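Local coordinates for protein aminotransferase AspB (Helicobacter pylori 26695, PDB 3EZS) that probably carries out pyridoxal 5'-phosphate-dependent transamination of amino acids, as a class I and II aminotransferase, at residues E198-N202 against T203-S207; H227-S230 against K231-S234; N292-L295 against A296-I299; L354-T358 against P359-K363. All blocks are in the same frame, centred on the assembly; numbering follows the deposited sequence.

Contact 1: E198-N202 against T203-S207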
loop_
_atom_site.group_PDB
_atom_site.type_symbol
_atom_site.label_atom_id
_atom_site.label_comp_id
_atom_site.label_asym_id
_atom_site.label_seq_id
_atom_site.Cartn_x
_atom_site.Cartn_y
_atom_site.Cartn_z
ATOM N N GLU A 198 -2.674 0.398 -23.447
ATOM C CA GLU A 198 -2.061 -0.684 -24.209
ATOM C C GLU A 198 -3.082 -1.704 -24.705
ATOM O O GLU A 198 -2.702 -2.714 -25.294
ATOM C CB GLU A 198 -0.993 -1.389 -23.358
ATOM C CG GLU A 198 0.291 -0.599 -23.152
ATOM C CD GLU A 198 1.209 -0.701 -24.351
ATOM O OE1 GLU A 198 0.873 -0.132 -25.400
ATOM O OE2 GLU A 198 2.264 -1.373 -24.248
ATOM N N ILE A 199 -4.369 -1.443 -24.461
ATOM C CA ILE A 199 -5.447 -2.323 -24.878
ATOM C C ILE A 199 -6.147 -1.577 -25.992
ATOM O O ILE A 199 -6.963 -0.709 -25.748
ATOM C CB ILE A 199 -6.431 -2.662 -23.708
ATOM C CG1 ILE A 199 -5.667 -3.095 -22.441
ATOM C CG2 ILE A 199 -7.439 -3.739 -24.142
ATOM C CD1 ILE A 199 -4.618 -4.206 -22.693
ATOM N N TYR A 200 -5.789 -1.887 -27.228
ATOM C CA TYR A 200 -6.352 -1.205 -28.373
ATOM C C TYR A 200 -6.269 -2.117 -29.591
ATOM O O TYR A 200 -5.457 -3.043 -29.647
ATOM C CB TYR A 200 -5.658 0.145 -28.615
ATOM C CG TYR A 200 -4.186 0.042 -28.929
ATOM C CD1 TYR A 200 -3.735 -0.087 -30.234
ATOM C CD2 TYR A 200 -3.244 0.070 -27.915
ATOM C CE1 TYR A 200 -2.364 -0.181 -30.514
ATOM C CE2 TYR A 200 -1.884 -0.028 -28.179
ATOM C CZ TYR A 200 -1.455 -0.150 -29.466
ATOM O OH TYR A 200 -0.115 -0.247 -29.693
ATOM N N GLU A 201 -7.107 -1.821 -30.575
ATOM C CA GLU A 201 -7.290 -2.683 -31.727
ATOM C C GLU A 201 -6.478 -2.299 -32.945
ATOM O O GLU A 201 -5.890 -3.159 -33.583
ATOM C CB GLU A 201 -8.781 -2.668 -32.082
ATOM C CG GLU A 201 -9.199 -3.567 -33.217
ATOM C CD GLU A 201 -10.621 -3.297 -33.649
ATOM O OE1 GLU A 201 -11.433 -2.859 -32.809
ATOM O OE2 GLU A 201 -10.923 -3.529 -34.829
ATOM N N ASN A 202 -6.494 -1.015 -33.295
ATOM C CA ASN A 202 -5.796 -0.534 -34.486
ATOM C C ASN A 202 -4.734 0.506 -34.096
ATOM O O ASN A 202 -3.590 0.170 -33.791
ATOM C CB ASN A 202 -6.812 0.079 -35.493
ATOM C CG ASN A 202 -7.933 -0.875 -35.879
ATOM O OD1 ASN A 202 -7.718 -2.071 -36.055
ATOM N ND2 ASN A 202 -9.142 -0.332 -36.041
ATOM N N THR A 203 -5.148 1.765 -34.048
ATOM C CA THR A 203 -4.255 2.858 -33.776
ATOM C C THR A 203 -4.118 3.048 -32.252
ATOM O O THR A 203 -5.117 2.983 -31.515
ATOM C CB THR A 203 -4.719 4.135 -34.548
ATOM O OG1 THR A 203 -3.948 5.270 -34.123
ATOM C CG2 THR A 203 -6.210 4.414 -34.344
ATOM N N PRO A 204 -2.881 3.237 -31.763
ATOM C CA PRO A 204 -2.748 3.374 -30.321
ATOM C C PRO A 204 -3.360 4.674 -29.803
ATOM O O PRO A 204 -3.267 5.684 -30.469
ATOM C CB PRO A 204 -1.228 3.369 -30.089
ATOM C CG PRO A 204 -0.611 2.976 -31.393
ATOM C CD PRO A 204 -1.581 3.326 -32.453
ATOM N N PRO A 205 -4.009 4.645 -28.634
ATOM C CA PRO A 205 -4.582 5.886 -28.104
ATOM C C PRO A 205 -3.509 6.871 -27.604
ATOM O O PRO A 205 -2.435 6.464 -27.164
ATOM C CB PRO A 205 -5.423 5.401 -26.930
ATOM C CG PRO A 205 -4.699 4.176 -26.459
ATOM C CD PRO A 205 -4.267 3.502 -27.734
ATOM N N PRO A 206 -3.791 8.175 -27.668
ATOM C CA PRO A 206 -2.780 9.107 -27.207
ATOM C C PRO A 206 -2.759 9.310 -25.692
ATOM O O PRO A 206 -3.800 9.194 -25.021
ATOM C CB PRO A 206 -3.176 10.398 -27.897
ATOM C CG PRO A 206 -4.661 10.296 -28.090
ATOM C CD PRO A 206 -5.001 8.847 -28.168
ATOM N N SER A 207 -1.571 9.573 -25.147
ATOM C CA SER A 207 -1.457 9.941 -23.731
ATOM C C SER A 207 -1.764 11.426 -23.587
ATOM O O SER A 207 -1.518 12.207 -24.488
ATOM C CB SER A 207 -0.056 9.702 -23.196
ATOM O OG SER A 207 0.076 10.199 -21.877
HETATM O O HOH W 1 -7.397 1.385 -31.878
#

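Contact 2: H227-S230 against K231-S234. With PO4 (phosphate ion), chain C.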
loop_
_atom_site.group_PDB
_atom_site.type_symbol
_atom_site.label_atom_id
_atom_site.label_comp_id
_atom_site.label_asym_id
_atom_site.label_seq_id
_atom_site.Cartn_x
_atom_site.Cartn_y
_atom_site.Cartn_z
ATOM N N HIS A 227 -0.461 4.913 -14.867
ATOM C CA HIS A 227 -0.328 3.681 -15.653
ATOM C C HIS A 227 -0.212 2.468 -14.754
ATOM O O HIS A 227 0.101 2.595 -13.568
ATOM C CB HIS A 227 0.871 3.784 -16.607
ATOM C CG HIS A 227 0.648 4.723 -17.757
ATOM N ND1 HIS A 227 0.419 4.283 -19.045
ATOM C CD2 HIS A 227 0.597 6.080 -17.809
ATOM C CE1 HIS A 227 0.260 5.325 -19.846
ATOM N NE2 HIS A 227 0.360 6.430 -19.124
ATOM N N SER A 228 -0.506 1.301 -15.327
ATOM C CA SER A 228 -0.434 0.019 -14.633
ATOM C C SER A 228 0.042 -1.059 -15.587
ATOM O O SER A 228 -0.236 -0.993 -16.760
ATOM C CB SER A 228 -1.806 -0.391 -14.129
ATOM O OG SER A 228 -1.775 -1.701 -13.579
ATOM N N LEU A 229 0.704 -2.075 -15.050
ATOM C CA LEU A 229 1.203 -3.211 -15.828
ATOM C C LEU A 229 0.214 -4.398 -15.884
ATOM O O LEU A 229 0.375 -5.325 -16.676
ATOM C CB LEU A 229 2.463 -3.705 -15.129
ATOM C CG LEU A 229 3.456 -4.572 -15.880
ATOM C CD1 LEU A 229 3.943 -3.848 -17.138
ATOM C CD2 LEU A 229 4.618 -4.900 -14.939
ATOM N N SER A 230 -0.788 -4.364 -15.022
ATOM C CA SER A 230 -1.698 -5.485 -14.821
ATOM C C SER A 230 -2.328 -6.072 -16.060
ATOM O O SER A 230 -2.328 -7.289 -16.218
ATOM C CB SER A 230 -2.798 -5.088 -13.835
ATOM O OG SER A 230 -2.211 -4.655 -12.622
ATOM N N LYS A 231 -2.880 -5.216 -16.918
ATOM C CA LYS A 231 -3.585 -5.683 -18.134
ATOM C C LYS A 231 -2.633 -5.920 -19.278
ATOM O O LYS A 231 -2.721 -6.934 -19.983
ATOM C CB LYS A 231 -4.705 -4.709 -18.509
ATOM C CG LYS A 231 -5.872 -4.817 -17.521
ATOM C CD LYS A 231 -6.656 -3.541 -17.446
ATOM C CE LYS A 231 -7.809 -3.663 -16.451
ATOM N NZ LYS A 231 -7.425 -4.237 -15.134
ATOM N N ARG A 232 -1.696 -4.998 -19.419
ATOM C CA ARG A 232 -0.666 -5.064 -20.443
ATOM C C ARG A 232 0.093 -6.384 -20.463
ATOM O O ARG A 232 0.348 -6.930 -21.547
ATOM C CB ARG A 232 0.346 -3.931 -20.186
ATOM C CG ARG A 232 1.505 -3.887 -21.120
ATOM C CD ARG A 232 2.475 -2.769 -20.772
ATOM N NE ARG A 232 3.490 -2.661 -21.818
ATOM C CZ ARG A 232 4.685 -3.263 -21.820
ATOM N NH1 ARG A 232 5.111 -4.008 -20.803
ATOM N NH2 ARG A 232 5.475 -3.094 -22.861
ATOM N N SER A 233 0.471 -6.886 -19.283
ATOM C CA SER A 233 1.333 -8.070 -19.205
ATOM C C SER A 233 0.728 -9.286 -18.530
ATOM O O SER A 233 1.444 -10.226 -18.228
ATOM C CB SER A 233 2.619 -7.681 -18.474
ATOM O OG SER A 233 3.200 -6.503 -19.033
ATOM N N SER A 234 -0.585 -9.300 -18.329
ATOM C CA SER A 234 -1.262 -10.407 -17.613
ATOM C C SER A 234 -0.493 -10.797 -16.339
ATOM O O SER A 234 -0.252 -11.993 -16.059
ATOM C CB SER A 234 -1.451 -11.628 -18.513
ATOM O OG SER A 234 -2.220 -11.319 -19.660
HETATM P P PO4 C . -4.263 -2.035 -10.960
HETATM O O1 PO4 C . -3.090 -1.321 -11.572
HETATM O O2 PO4 C . -4.365 -1.730 -9.504
HETATM O O3 PO4 C . -4.074 -3.504 -11.099
HETATM O O4 PO4 C . -5.514 -1.535 -11.618
HETATM O O HOH W 2 -2.577 -2.231 -17.451
#

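Contact 3: N292-L295 against A296-I299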
loop_
_atom_site.group_PDB
_atom_site.type_symbol
_atom_site.label_atom_id
_atom_site.label_comp_id
_atom_site.label_asym_id
_atom_site.label_seq_id
_atom_site.Cartn_x
_atom_site.Cartn_y
_atom_site.Cartn_z
ATOM N N ASN A 292 -10.857 -9.734 -30.221
ATOM C CA ASN A 292 -12.121 -9.828 -29.468
ATOM C C ASN A 292 -13.063 -8.692 -29.864
ATOM O O ASN A 292 -14.232 -8.939 -30.159
ATOM C CB ASN A 292 -11.885 -9.832 -27.946
ATOM C CG ASN A 292 -11.162 -11.075 -27.467
ATOM O OD1 ASN A 292 -10.987 -12.024 -28.230
ATOM N ND2 ASN A 292 -10.752 -11.087 -26.197
ATOM N N LEU A 293 -12.545 -7.459 -29.897
ATOM C CA LEU A 293 -13.343 -6.291 -30.296
ATOM C C LEU A 293 -13.850 -6.411 -31.736
ATOM O O LEU A 293 -14.992 -6.053 -32.017
ATOM C CB LEU A 293 -12.537 -4.983 -30.174
ATOM C CG LEU A 293 -12.073 -4.464 -28.821
ATOM C CD1 LEU A 293 -11.251 -3.162 -28.987
ATOM C CD2 LEU A 293 -13.264 -4.239 -27.882
ATOM N N LYS A 294 -12.996 -6.897 -32.643
ATOM C CA LYS A 294 -13.389 -7.115 -34.040
ATOM C C LYS A 294 -14.519 -8.108 -34.159
ATOM O O LYS A 294 -15.463 -7.890 -34.924
ATOM C CB LYS A 294 -12.211 -7.636 -34.884
ATOM C CG LYS A 294 -11.113 -6.619 -35.103
ATOM C CD LYS A 294 -9.986 -7.159 -35.996
ATOM C CE LYS A 294 -8.848 -6.148 -36.104
ATOM N NZ LYS A 294 -9.303 -4.815 -36.566
ATOM N N LEU A 295 -14.405 -9.211 -33.428
ATOM C CA LEU A 295 -15.425 -10.261 -33.440
ATOM C C LEU A 295 -16.764 -9.712 -32.933
ATOM O O LEU A 295 -17.800 -9.895 -33.579
ATOM C CB LEU A 295 -14.975 -11.449 -32.573
ATOM C CG LEU A 295 -16.000 -12.569 -32.400
ATOM C CD1 LEU A 295 -16.385 -13.178 -33.758
ATOM C CD2 LEU A 295 -15.476 -13.589 -31.431
ATOM N N ALA A 296 -16.713 -9.033 -31.785
ATOM C CA ALA A 296 -17.881 -8.417 -31.163
ATOM C C ALA A 296 -18.567 -7.463 -32.126
ATOM O O ALA A 296 -19.804 -7.441 -32.214
ATOM C CB ALA A 296 -17.486 -7.681 -29.867
ATOM N N ARG A 297 -17.759 -6.689 -32.860
ATOM C CA ARG A 297 -18.286 -5.717 -33.815
ATOM C C ARG A 297 -18.993 -6.394 -35.001
ATOM O O ARG A 297 -20.000 -5.889 -35.503
ATOM C CB ARG A 297 -17.184 -4.774 -34.293
ATOM C CG ARG A 297 -17.724 -3.593 -35.114
ATOM C CD ARG A 297 -16.623 -2.644 -35.572
ATOM N NE ARG A 297 -15.890 -2.058 -34.435
ATOM C CZ ARG A 297 -14.675 -2.410 -34.008
ATOM N NH1 ARG A 297 -13.972 -3.353 -34.608
ATOM N NH2 ARG A 297 -14.151 -1.789 -32.965
ATOM N N LYS A 298 -18.479 -7.529 -35.441
ATOM C CA LYS A 298 -19.159 -8.275 -36.490
ATOM C C LYS A 298 -20.494 -8.827 -35.986
ATOM O O LYS A 298 -21.477 -8.833 -36.712
ATOM C CB LYS A 298 -18.313 -9.444 -36.985
ATOM C CG LYS A 298 -17.036 -9.079 -37.713
ATOM C CD LYS A 298 -16.352 -10.345 -38.224
ATOM C CE LYS A 298 -14.972 -10.083 -38.887
ATOM N NZ LYS A 298 -15.065 -9.203 -40.066
ATOM N N ILE A 299 -20.516 -9.286 -34.738
ATOM C CA ILE A 299 -21.698 -9.935 -34.152
ATOM C C ILE A 299 -22.812 -8.979 -33.705
ATOM O O ILE A 299 -23.969 -9.209 -34.035
ATOM C CB ILE A 299 -21.277 -10.864 -32.971
ATOM C CG1 ILE A 299 -20.445 -12.047 -33.504
ATOM C CG2 ILE A 299 -22.493 -11.384 -32.190
ATOM C CD1 ILE A 299 -19.910 -13.004 -32.403
#

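Contact 4: L354-T358 against P359-K363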
loop_
_atom_site.group_PDB
_atom_site.type_symbol
_atom_site.label_atom_id
_atom_site.label_comp_id
_atom_site.label_asym_id
_atom_site.label_seq_id
_atom_site.Cartn_x
_atom_site.Cartn_y
_atom_site.Cartn_z
ATOM N N LEU A 354 -14.311 -8.645 -22.478
ATOM C CA LEU A 354 -13.819 -9.657 -23.421
ATOM C C LEU A 354 -12.402 -10.106 -23.033
ATOM O O LEU A 354 -11.423 -9.855 -23.736
ATOM C CB LEU A 354 -13.892 -9.130 -24.856
ATOM C CG LEU A 354 -15.254 -8.566 -25.291
ATOM C CD1 LEU A 354 -15.207 -8.299 -26.768
ATOM C CD2 LEU A 354 -16.457 -9.474 -24.947
ATOM N N VAL A 355 -12.342 -10.822 -21.914
ATOM C CA VAL A 355 -11.082 -11.219 -21.292
ATOM C C VAL A 355 -10.690 -12.679 -21.543
ATOM O O VAL A 355 -9.836 -13.223 -20.841
ATOM C CB VAL A 355 -11.108 -10.865 -19.772
ATOM C CG1 VAL A 355 -11.265 -9.351 -19.592
ATOM C CG2 VAL A 355 -12.227 -11.606 -19.043
ATOM N N TYR A 356 -11.282 -13.295 -22.566
ATOM C CA TYR A 356 -10.969 -14.682 -22.918
ATOM C C TYR A 356 -10.306 -14.749 -24.291
ATOM O O TYR A 356 -10.380 -13.801 -25.065
ATOM C CB TYR A 356 -12.228 -15.538 -22.936
ATOM C CG TYR A 356 -12.883 -15.637 -21.601
ATOM C CD1 TYR A 356 -13.809 -14.693 -21.205
ATOM C CD2 TYR A 356 -12.587 -16.674 -20.728
ATOM C CE1 TYR A 356 -14.420 -14.764 -19.996
ATOM C CE2 TYR A 356 -13.186 -16.748 -19.491
ATOM C CZ TYR A 356 -14.111 -15.783 -19.130
ATOM O OH TYR A 356 -14.738 -15.819 -17.902
ATOM N N ASP A 357 -9.665 -15.876 -24.589
ATOM C CA ASP A 357 -9.086 -16.076 -25.908
ATOM C C ASP A 357 -10.238 -16.027 -26.932
ATOM O O ASP A 357 -11.329 -16.563 -26.693
ATOM C CB ASP A 357 -8.334 -17.407 -26.000
ATOM C CG ASP A 357 -7.409 -17.469 -27.198
ATOM O OD1 ASP A 357 -6.990 -16.400 -27.731
ATOM O OD2 ASP A 357 -7.079 -18.602 -27.595
ATOM N N THR A 358 -9.975 -15.397 -28.076
ATOM C CA THR A 358 -11.010 -15.126 -29.078
ATOM C C THR A 358 -11.956 -16.288 -29.460
ATOM O O THR A 358 -13.164 -16.097 -29.512
ATOM C CB THR A 358 -10.382 -14.498 -30.313
ATOM O OG1 THR A 358 -9.487 -13.441 -29.905
ATOM C CG2 THR A 358 -11.479 -13.962 -31.253
ATOM N N PRO A 359 -11.429 -17.498 -29.695
ATOM C CA PRO A 359 -12.355 -18.562 -30.078
ATOM C C PRO A 359 -13.429 -18.903 -29.033
ATOM O O PRO A 359 -14.508 -19.367 -29.406
ATOM C CB PRO A 359 -11.427 -19.763 -30.312
ATOM C CG PRO A 359 -10.065 -19.175 -30.524
ATOM C CD PRO A 359 -10.039 -17.982 -29.645
ATOM N N LEU A 360 -13.142 -18.667 -27.750
ATOM C CA LEU A 360 -14.087 -18.966 -26.674
ATOM C C LEU A 360 -15.275 -18.003 -26.646
ATOM O O LEU A 360 -16.313 -18.331 -26.074
ATOM C CB LEU A 360 -13.380 -18.983 -25.310
ATOM C CG LEU A 360 -12.183 -19.941 -25.177
ATOM C CD1 LEU A 360 -11.344 -19.687 -23.905
ATOM C CD2 LEU A 360 -12.675 -21.391 -25.250
ATOM N N LEU A 361 -15.131 -16.843 -27.292
ATOM C CA LEU A 361 -16.153 -15.802 -27.314
ATOM C C LEU A 361 -17.198 -15.919 -28.424
ATOM O O LEU A 361 -18.260 -15.326 -28.316
ATOM C CB LEU A 361 -15.471 -14.421 -27.466
ATOM C CG LEU A 361 -14.467 -13.964 -26.405
ATOM C CD1 LEU A 361 -13.919 -12.550 -26.736
ATOM C CD2 LEU A 361 -15.099 -13.979 -25.009
ATOM N N GLU A 362 -16.893 -16.652 -29.487
ATOM C CA GLU A 362 -17.767 -16.712 -30.668
ATOM C C GLU A 362 -19.186 -17.129 -30.332
ATOM O O GLU A 362 -20.134 -16.418 -30.670
ATOM C CB GLU A 362 -17.207 -17.645 -31.744
ATOM C CG GLU A 362 -15.812 -17.281 -32.257
ATOM C CD GLU A 362 -15.244 -18.336 -33.194
ATOM O OE1 GLU A 362 -16.052 -19.021 -33.879
ATOM O OE2 GLU A 362 -13.997 -18.471 -33.253
ATOM N N LYS A 363 -19.323 -18.263 -29.651
ATOM C CA LYS A 363 -20.632 -18.763 -29.290
ATOM C C LYS A 363 -21.376 -17.843 -28.322
ATOM O O LYS A 363 -22.468 -17.388 -28.651
ATOM C CB LYS A 363 -20.539 -20.207 -28.737
ATOM C CG LYS A 363 -21.876 -20.887 -28.468
ATOM C CD LYS A 363 -22.647 -21.118 -29.766
ATOM C CE LYS A 363 -23.960 -21.822 -29.522
ATOM N NZ LYS A 363 -24.689 -22.014 -30.806
#

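Contact 1: E198-N202 against T203-S207
T203 follows the bend at N202 and turns its carbonyl back toward the ring of Y200, with T203 O lying 3.6 Å from Y200 CD1, oblique to the ring. The same carbonyl accepts a hydrogen bond from a water at 2.8 Å, and that water accepts from N202 N at 2.9 Å. It therefore links two backbone groups of the bend that do not bond to each other directly. P204 comes next and lies on Y200. Its CA sits 3.6 Å from the ring centroid, only 14° off the normal, so the alpha hydrogen can make a CH-pi contact with the face. The pyrrolidine ring then reaches toward the phenol end, where P204 CB approaches Y200 CZ to 3.6 Å. Y200 can receive the proline because its CG is wedged between the backbone N and the carbonyl carbon (chi1 62°), which folds the ring over the following chain. A flat aromatic surface and a rigid proline suit each other here, since neither needs a polar partner for its touching face. This bend belongs to the loop that leaves strand 189-193 of the central mixed sheet, in the large domain typical of fold type I aminotransferases, and leads to helix 208-214. P205 crosses Y200 at about a right angle and brings CD to 3.6 Å from Y200 CD2. P206 leaves the tyrosine and packs on L173 and L176 of helix 173-186. S207, whose short hydroxyl chain suits an N-cap, caps L209 N with its OG, while the carboxylate of E210 accepts from S207 N.

Contact 2: H227-S230 against K231-S234
L229 and S233 close a tight turn within the S-x-S-K-R sequence that, in class I and II aminotransferases, surrounds the lysine holding pyridoxal phosphate; K231 is probably its counterpart. S233 N donates to L229 O at 3.0 Å and 155°, an i to i+4 backbone bond that closes the turn. Just before it, S228 OG accepts from S230 N at 3.2 Å, forming an ST turn. Small hydroxyl side chains fit this place: S228 OG serves both backbone and anion, while S230 OG turns to the anion. S230 OG donates to phosphate O3 at 2.7 Å, and S228 OG donates to O1 over a modelled distance so short that it is doubtful. The ion, probably from the crystallisation liquor, is also bound by R239 NH2, S91 N and R92 N, consistent with a pocket for the cofactor's phosphate. A water accepts from K231 N at 3.0 Å and donates to S228 O. With CG anti to N (chi1 -161°), L229 sends CD1 to 3.3 Å from S233 OG and to the edge of the R232 guanidinium, 3.8 Å from NH1. That extended arginine pairs with E198 and D279, S233 OG bonds H281, and K231 NZ bonds Y55 OH of the second subunit. The turn follows the end of strand 223-228, its L229 lying on A275 and W276 of helix 266-277 and its R232 against the start of helix 280-299.

Contact 3: N292-L295 against A296-I299
L295 and I299, one helical turn apart, lean together at their ends: L295 CD1 lies 3.8 Å from I299 CD1. The isoleucine's CG1 also passes 3.4 Å from L295 O, beside the backbone bond that I299 N makes to the same oxygen at 3.0 Å. CG of L295 stands opposite its own N (chi1 175°), which swings the isobutyl group forward along the helix to meet its neighbour. Three more bonds of the same i to i+4 kind hold the turn, and the straightest runs from A296 N to N292 O, at 170°. R297 uses its length differently. Its CB rests 3.4 Å from L293 O, and a bend at chi3 (-60°) turns the guanidinium back so that L293 O lies over one face, toward its rim, with NH1 3.8 Å from K294 CA. K298, on the exposed side, keeps its aliphatic stem on the backbone, CG being 3.4 Å from K294 O.

Farther out, the carboxylate of E201 receives salt bridges from K294 NZ and R297 NH2, gathering the two cations around one anion, and R297 NH2 also bonds I305 O. The methyl of A296 is small enough to let I305 and L354 pack close by. L295 and I299 present their branches to E362, L365 and E366 of helix 358-372. Charged residues on one flank and aliphatic ones on another make this the amphipathic end of helix 280-299, an alpha helix packed against a second helix.

Contact 4: L354-T358 against P359-K363
L361 drops back into the angle between L354 and Y356 at the start of helix 358-372, an N-terminal helical turn entered from a loop after strand 349-353. Its CB lies 3.5 Å from T358 O, the acceptor one turn back. CG is beside the backbone N (chi1 -60°), within van der Waals range of the T358 and D357 carbonyl oxygens, and there the chain forks. CD1 goes to L354, 3.9 Å from its CB. CD2 takes the other side, 3.9 Å from Y356 CB and 4.1 Å from Y356 CD1, the two side chains crossing at about a right angle. A branched leucine suits the position because its two methyls fill two apolar sites at once; the Y356 hydroxyl meanwhile reaches away to D27 O.

The first backbone bonds are short-span ones. L360 N donates to D357 O at 3.0 Å, and L361 N to T358 O at 3.1 Å, though this second donor stands 54° out of the carbonyl plane. P359 fits between them, since a residue in the first turn of a helix need not donate its N-H and the ring's fixed phi favours the helical path. L360, an exposed residue, lays its CB against D357 O. T358 ties the turn to the adjacent helix 280-299, its OG1 hydrogen-bonding with N292 OD1. D357 leans its carboxylate over the proline, CG 3.6 Å from P359 CD, and its OD1 accepts only a weak bond from T358 N, at 3.2 Å.

How the contacts relate
The contacts follow one another along the chain in the order 1, 2, 3, 4. Contacts 1 and 2 lie at the ends of strands 189-193 and 223-228, neighbours in the seven-stranded sheet, with centres about 14 Å apart; the E198-R232 salt bridge, with I199 packing on K231, joins them. Contact 3 lies on helix 280-299, and contact 4, about 10 Å away between centres, spans the loop after strand 349-353 and the start of helix 358-372; N292 packs on L361. Contact 1 also touches contact 3, centres about 17 Å apart. The 198-207 loop thus touches both the phosphate-binding turn and helix 280-299, which in turn packs on helix 358-372.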